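Local atomic coordinates of nucleotidyltransferase-like protein (Exiguobacterium sibiricum, PDB entry 3C18), a protein that probably transfers a nucleotidyl group from a nucleoside triphosphate to an acceptor whose identity is not established. Residues Q4-R7 and T8-E12; A149-H152 and V153-L157; L201-R204 and I205-L209. One frame throughout, in Å; residues are numbered along the deposited sequence.

From the N terminus, interaction 1 comes first, on helix 2-15, and sits against strands 53-60 and 63-71 of the nucleotidyltransferase-like part. Each of the three contacts closes no loop wider than a helical turn, and they follow in series along the chain, neither nesting nor crossing. The centre of interaction 1 lies about 48 Å from that of interaction 2, on helix 146-167, and about 58 Å from that of interaction 3, on helix 201-218. The last two belong to one helical region and do touch: Val153 CG1 packs on Ala208 CB at 3.7 Å, and the Tyr150 ring lies against Leu201.

Interaction 1. Residues Q4-R7 and T8-E12; sequences QATR and TIYSE
Thr6 and Tyr10 are joined by an i to i+4 hydrogen bond of helix 2-15, from Tyr10 N to Thr6 O at 2.9 Å, and the same oxygen also receives Ile9 N at 2.7 Å, a tighter i to i+3 turn where the helix kinks. The two donors come differently: Tyr10 N lies nearly on the line of the carbonyl bond, whereas Ile9 N stands well above the carbonyl plane.

The side chain of Tyr10 turns back along the helix. Its CG sits between the backbone N and the carbonyl carbon (chi1 82°), a rotation seldom used within helices, and this brings the ring beside the preceding turn. Thr6 OG1 meets the edge of the ring, in its plane, 3.3 Å from Tyr10 CD2, and the two side chains cross at about a right angle. Next along the rim, Tyr10 CE2 lies 3.5 Å from Arg7 CA. The polar ends look further back: Thr6 OG1 is hydrogen-bonded to Met2 O, and Glu3 takes the Tyr10 hydroxyl with one carboxylate oxygen and forms a salt bridge to Arg7 NH2 with the other.

Arg7 O is likewise gripped twice, by Ser11 N at 3.1 Å and by Ser11 OG at 2.9 Å, from opposite faces of its plane. Ser11 OG also lies 3.4 Å from Arg7 CG, against the aliphatic part of the arginine chain. Around the helix, Ile9 packs on Tyr58, Val65 and Leu67 of the sheet.

Two carbonyl oxygens thus accept two donors each. The serine hydroxyl supplements the backbone bond on Arg7 O, while the carboxylate of Glu3 ties the arginine and tyrosine side chains together and probably holds the hydroxyl end of the ring. These polar contacts lie within the helix, whereas Ile9 meets the strands.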
# COMPACT_ATOMS: atom_id res chain seq x y z
N GLN A 4 21.20 11.69 28.68
CA GLN A 4 22.22 12.69 28.92
C GLN A 4 22.82 13.12 27.60
O GLN A 4 23.08 14.29 27.39
CB GLN A 4 23.31 12.16 29.88
N ALA A 5 23.00 12.16 26.69
CA ALA A 5 23.71 12.41 25.41
C ALA A 5 22.85 13.15 24.38
O ALA A 5 23.36 13.68 23.38
CB ALA A 5 24.23 11.11 24.81
N THR A 6 21.54 13.18 24.62
CA THR A 6 20.60 13.83 23.66
C THR A 6 19.80 14.98 24.29
O THR A 6 18.90 15.56 23.66
CB THR A 6 19.58 12.82 23.07
OG1 THR A 6 18.72 12.34 24.10
CG2 THR A 6 20.27 11.65 22.41
N ARG A 7 20.14 15.30 25.53
CA ARG A 7 19.37 16.27 26.30
C ARG A 7 19.20 17.59 25.58
O ARG A 7 18.13 18.22 25.64
CB ARG A 7 20.01 16.50 27.67
CG ARG A 7 19.13 17.25 28.65
CD ARG A 7 19.82 17.39 29.98
NE ARG A 7 20.09 16.09 30.59
CZ ARG A 7 20.89 15.90 31.64
NH1 ARG A 7 21.51 16.93 32.18
NH2 ARG A 7 21.08 14.69 32.13
N THR A 8 20.25 18.00 24.90
CA THR A 8 20.27 19.30 24.21
C THR A 8 19.30 19.28 23.04
O THR A 8 18.86 20.33 22.55
CB THR A 8 21.69 19.65 23.73
OG1 THR A 8 22.53 19.88 24.86
CG2 THR A 8 21.67 20.89 22.86
N ILE A 9 18.97 18.08 22.60
CA ILE A 9 18.06 17.92 21.46
C ILE A 9 16.61 17.73 21.92
O ILE A 9 15.71 18.36 21.41
CB ILE A 9 18.46 16.74 20.53
CG1 ILE A 9 19.84 17.00 19.91
CG2 ILE A 9 17.39 16.54 19.42
CD1 ILE A 9 20.31 15.95 18.91
N TYR A 10 16.38 16.86 22.90
CA TYR A 10 14.99 16.49 23.23
C TYR A 10 14.34 17.45 24.20
O TYR A 10 13.11 17.54 24.27
CB TYR A 10 14.93 15.06 23.77
CG TYR A 10 15.27 14.90 25.23
CD1 TYR A 10 14.40 15.35 26.21
CD2 TYR A 10 16.43 14.24 25.63
CE1 TYR A 10 14.70 15.20 27.55
CE2 TYR A 10 16.74 14.09 26.98
CZ TYR A 10 15.86 14.57 27.93
OH TYR A 10 16.12 14.42 29.28
N SER A 11 15.16 18.18 24.92
CA SER A 11 14.62 18.99 26.05
C SER A 11 13.51 19.93 25.63
O SER A 11 12.53 20.07 26.33
CB SER A 11 15.72 19.77 26.80
OG SER A 11 16.34 18.92 27.76
N GLU A 12 13.65 20.53 24.46
CA GLU A 12 12.68 21.54 24.02
C GLU A 12 11.32 20.85 23.73
O GLU A 12 10.25 21.45 23.85
CB GLU A 12 13.22 22.30 22.79

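Interaction 2. Residues A149-H152 and V153-L157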
# COMPACT_ATOMS: atom_id res chain seq x y z
N ALA A 149 0.40 -14.09 -13.74
CA ALA A 149 -0.51 -14.83 -12.84
C ALA A 149 0.28 -15.36 -11.67
O ALA A 149 -0.16 -15.35 -10.53
CB ALA A 149 -1.19 -16.00 -13.59
N TYR A 150 1.47 -15.85 -11.97
CA TYR A 150 2.39 -16.34 -10.93
C TYR A 150 2.63 -15.29 -9.91
O TYR A 150 2.62 -15.55 -8.71
CB TYR A 150 3.72 -16.75 -11.51
CG TYR A 150 4.64 -17.45 -10.53
CD1 TYR A 150 5.36 -16.73 -9.58
CD2 TYR A 150 4.76 -18.83 -10.53
CE1 TYR A 150 6.21 -17.37 -8.66
CE2 TYR A 150 5.61 -19.49 -9.62
CZ TYR A 150 6.35 -18.76 -8.70
OH TYR A 150 7.19 -19.41 -7.81
N THR A 151 2.80 -14.06 -10.39
CA THR A 151 3.05 -12.95 -9.49
C THR A 151 1.93 -12.79 -8.48
O THR A 151 2.16 -12.66 -7.29
CB THR A 151 3.31 -11.61 -10.24
OG1 THR A 151 4.47 -11.75 -11.07
CG2 THR A 151 3.57 -10.52 -9.27
N HIS A 152 0.69 -12.82 -8.96
CA HIS A 152 -0.48 -12.63 -8.09
C HIS A 152 -0.74 -13.84 -7.21
O HIS A 152 -1.07 -13.70 -6.05
CB HIS A 152 -1.70 -12.22 -8.90
CG HIS A 152 -1.54 -10.87 -9.50
ND1 HIS A 152 -2.13 -9.74 -8.96
CD2 HIS A 152 -0.79 -10.43 -10.54
CE1 HIS A 152 -1.79 -8.68 -9.68
NE2 HIS A 152 -0.96 -9.07 -10.62
N VAL A 153 -0.51 -15.01 -7.76
CA VAL A 153 -0.73 -16.22 -6.99
C VAL A 153 0.22 -16.24 -5.80
O VAL A 153 -0.15 -16.59 -4.68
CB VAL A 153 -0.57 -17.50 -7.81
CG1 VAL A 153 -0.31 -18.66 -6.90
CG2 VAL A 153 -1.85 -17.71 -8.64
N HIS A 154 1.45 -15.82 -6.07
CA HIS A 154 2.50 -15.82 -5.04
C HIS A 154 2.13 -14.83 -3.94
O HIS A 154 2.19 -15.12 -2.75
CB HIS A 154 3.86 -15.48 -5.67
CG HIS A 154 4.96 -15.34 -4.69
ND1 HIS A 154 5.17 -14.17 -3.98
CD2 HIS A 154 5.91 -16.21 -4.26
CE1 HIS A 154 6.18 -14.34 -3.15
NE2 HIS A 154 6.65 -15.56 -3.31
N HIS A 155 1.67 -13.67 -4.35
CA HIS A 155 1.27 -12.65 -3.39
C HIS A 155 0.09 -13.14 -2.57
O HIS A 155 0.02 -12.96 -1.36
CB HIS A 155 0.90 -11.35 -4.10
CG HIS A 155 2.05 -10.65 -4.75
ND1 HIS A 155 1.98 -9.34 -5.16
CD2 HIS A 155 3.31 -11.07 -5.04
CE1 HIS A 155 3.14 -8.98 -5.70
NE2 HIS A 155 3.96 -10.01 -5.63
N ALA A 156 -0.86 -13.79 -3.23
CA ALA A 156 -2.04 -14.31 -2.52
C ALA A 156 -1.60 -15.27 -1.47
O ALA A 156 -2.12 -15.32 -0.37
CB ALA A 156 -3.02 -15.03 -3.49
N LEU A 157 -0.64 -16.09 -1.82
CA LEU A 157 -0.14 -17.10 -0.85
C LEU A 157 0.49 -16.43 0.37
O LEU A 157 0.38 -16.88 1.49
CB LEU A 157 0.87 -18.03 -1.50
CG LEU A 157 0.28 -19.13 -2.38
CD1 LEU A 157 1.35 -19.77 -3.23
CD2 LEU A 157 -0.40 -20.15 -1.55
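Val153 and Ala149 stand one turn apart on an α-helix, 146-167, of the helical YgxA-like substrate-binding region. Backbone bonding is regular: Val153 N reaches Ala149 O at 2.8 Å, and Ala156 N reaches His152 O at the same length, 2.8 Å, with the i to i+4 bonds of His154 and His155 between them.

Polar side chains find their partners elsewhere. Thr151 OG1 bonds Tyr191 OH and Trp177 NE1 of the second subunit besides Tyr147 O of its own chain, and His152 ND1 bonds Arg133. The Tyr150 hydroxyl meets that of Tyr150 of the second subunit, and His154 stacks on His154 of that subunit, so this helix face is part of the dimer interface.

Van der Waals contacts complete the turn. Thr151 CG2 lies 3.7 Å from His155 NE2, although His155 is modelled in two conformers and this detail is doubtful. Tyr150 CE1 approaches His154 CB obliquely at 4.2 Å. On the flank facing helix 201-218, Val153 has CG2 anti to its carbonyl carbon, which turns that methyl back along the helix to 3.5 Å from Ala149 O.

Interaction 3. Residues L201-R204 and I205-L209; sequences LEQR and IHLAL
Leu207 leans back over Gln203 one turn earlier in helix 201-218, beside their backbone bond, Leu207 N to Gln203 O at 2.9 Å. Its CB is 3.5 Å from Gln203 O. With CG anti to the carbonyl carbon (chi1 -75°), the branch point comes beside the same oxygen and 3.6 Å from Gln203 NE2. Of the two methyls, CD2 follows the amide, 3.7 Å from Gln203 NE2, while CD1 stays on the carbonyl side. The glutamine chain bends at chi2 (68°), which carries its amide over this leucine, and NE2 also lies at the edge of the His206 ring, near its plane. Were Leu207 replaced by an alanine, the CG and CD2 contacts of Gln203 NE2 would go, and the amide would probably turn more freely, with His206 as its remaining neighbour here.

On another face of the helix Leu201 and Ile205 cross obliquely, Leu201 CG lying 3.8 Å from Ile205 CD1, and Ile205 CG1 closes to 3.1 Å on Leu201 O; beyond them Ile205 packs on Phe141 of helix 116-142.

Regular i to i+4 bonds therefore engage the carbonyls of Leu201 to Arg204, and dispersion contacts join Leu201 with Ile205, and Leu207 with the amide of Gln203. The guanidinium of Arg204 points backward: NH2 bonds Glu199 O, just before the helix, and NH1 only weakly Leu195 O of the second subunit.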
# COMPACT_ATOMS: atom_id res chain seq x y z
N LEU A 201 5.10 -24.42 -15.72
CA LEU A 201 4.68 -23.16 -15.14
C LEU A 201 3.16 -23.16 -15.00
O LEU A 201 2.59 -22.83 -13.94
CB LEU A 201 5.19 -21.97 -16.00
CG LEU A 201 4.78 -20.60 -15.48
CD1 LEU A 201 5.35 -20.37 -14.08
CD2 LEU A 201 5.18 -19.50 -16.44
N GLU A 202 2.50 -23.56 -16.07
CA GLU A 202 1.05 -23.54 -16.13
C GLU A 202 0.47 -24.44 -15.06
O GLU A 202 -0.45 -24.07 -14.34
CB GLU A 202 0.51 -23.99 -17.51
CG GLU A 202 0.85 -23.05 -18.63
CD GLU A 202 2.18 -23.40 -19.33
OE1 GLU A 202 3.00 -24.09 -18.72
OE2 GLU A 202 2.40 -22.97 -20.48
N GLN A 203 1.00 -25.64 -14.98
CA GLN A 203 0.48 -26.62 -14.06
C GLN A 203 0.68 -26.17 -12.62
O GLN A 203 -0.24 -26.27 -11.80
CB GLN A 203 1.10 -27.99 -14.29
CG GLN A 203 0.45 -29.06 -13.46
CD GLN A 203 -0.98 -29.34 -13.89
OE1 GLN A 203 -1.24 -29.56 -15.07
NE2 GLN A 203 -1.90 -29.36 -12.94
N ARG A 204 1.86 -25.65 -12.31
CA ARG A 204 2.13 -25.30 -10.89
C ARG A 204 1.20 -24.15 -10.46
O ARG A 204 0.70 -24.12 -9.35
CB ARG A 204 3.59 -24.99 -10.63
CG ARG A 204 4.02 -23.70 -11.26
CD ARG A 204 5.50 -23.45 -10.99
NE ARG A 204 6.33 -24.47 -11.59
CZ ARG A 204 7.63 -24.53 -11.44
NH1 ARG A 204 8.24 -23.62 -10.69
NH2 ARG A 204 8.33 -25.49 -12.01
N ILE A 205 0.96 -23.22 -11.37
CA ILE A 205 0.06 -22.10 -11.08
C ILE A 205 -1.36 -22.60 -10.90
O ILE A 205 -2.10 -22.15 -10.06
CB ILE A 205 0.05 -21.01 -12.23
CG1 ILE A 205 1.42 -20.36 -12.39
CG2 ILE A 205 -0.99 -19.95 -11.98
CD1 ILE A 205 1.55 -19.57 -13.69
N HIS A 206 -1.75 -23.53 -11.74
CA HIS A 206 -3.11 -24.06 -11.72
C HIS A 206 -3.36 -24.81 -10.40
O HIS A 206 -4.42 -24.71 -9.78
CB HIS A 206 -3.29 -25.04 -12.88
CG HIS A 206 -4.59 -25.77 -12.85
ND1 HIS A 206 -5.80 -25.15 -13.10
CD2 HIS A 206 -4.87 -27.08 -12.64
CE1 HIS A 206 -6.77 -26.04 -13.03
NE2 HIS A 206 -6.23 -27.22 -12.74
N LEU A 207 -2.36 -25.59 -10.01
CA LEU A 207 -2.44 -26.35 -8.75
C LEU A 207 -2.50 -25.41 -7.52
O LEU A 207 -3.24 -25.63 -6.55
CB LEU A 207 -1.24 -27.27 -8.63
CG LEU A 207 -1.27 -28.51 -9.51
CD1 LEU A 207 -0.08 -29.37 -9.10
CD2 LEU A 207 -2.58 -29.27 -9.35
N ALA A 208 -1.74 -24.32 -7.61
CA ALA A 208 -1.74 -23.31 -6.55
C ALA A 208 -3.08 -22.62 -6.50
O ALA A 208 -3.58 -22.31 -5.43
CB ALA A 208 -0.60 -22.31 -6.73
N LEU A 209 -3.72 -22.41 -7.65
CA LEU A 209 -5.03 -21.74 -7.63
C LEU A 209 -6.07 -22.67 -6.99
O LEU A 209 -6.99 -22.26 -6.27
CB LEU A 209 -5.49 -21.30 -9.04
CG LEU A 209 -4.77 -20.10 -9.68
CD1 LEU A 209 -4.93 -20.01 -11.22
CD2 LEU A 209 -5.24 -18.82 -8.94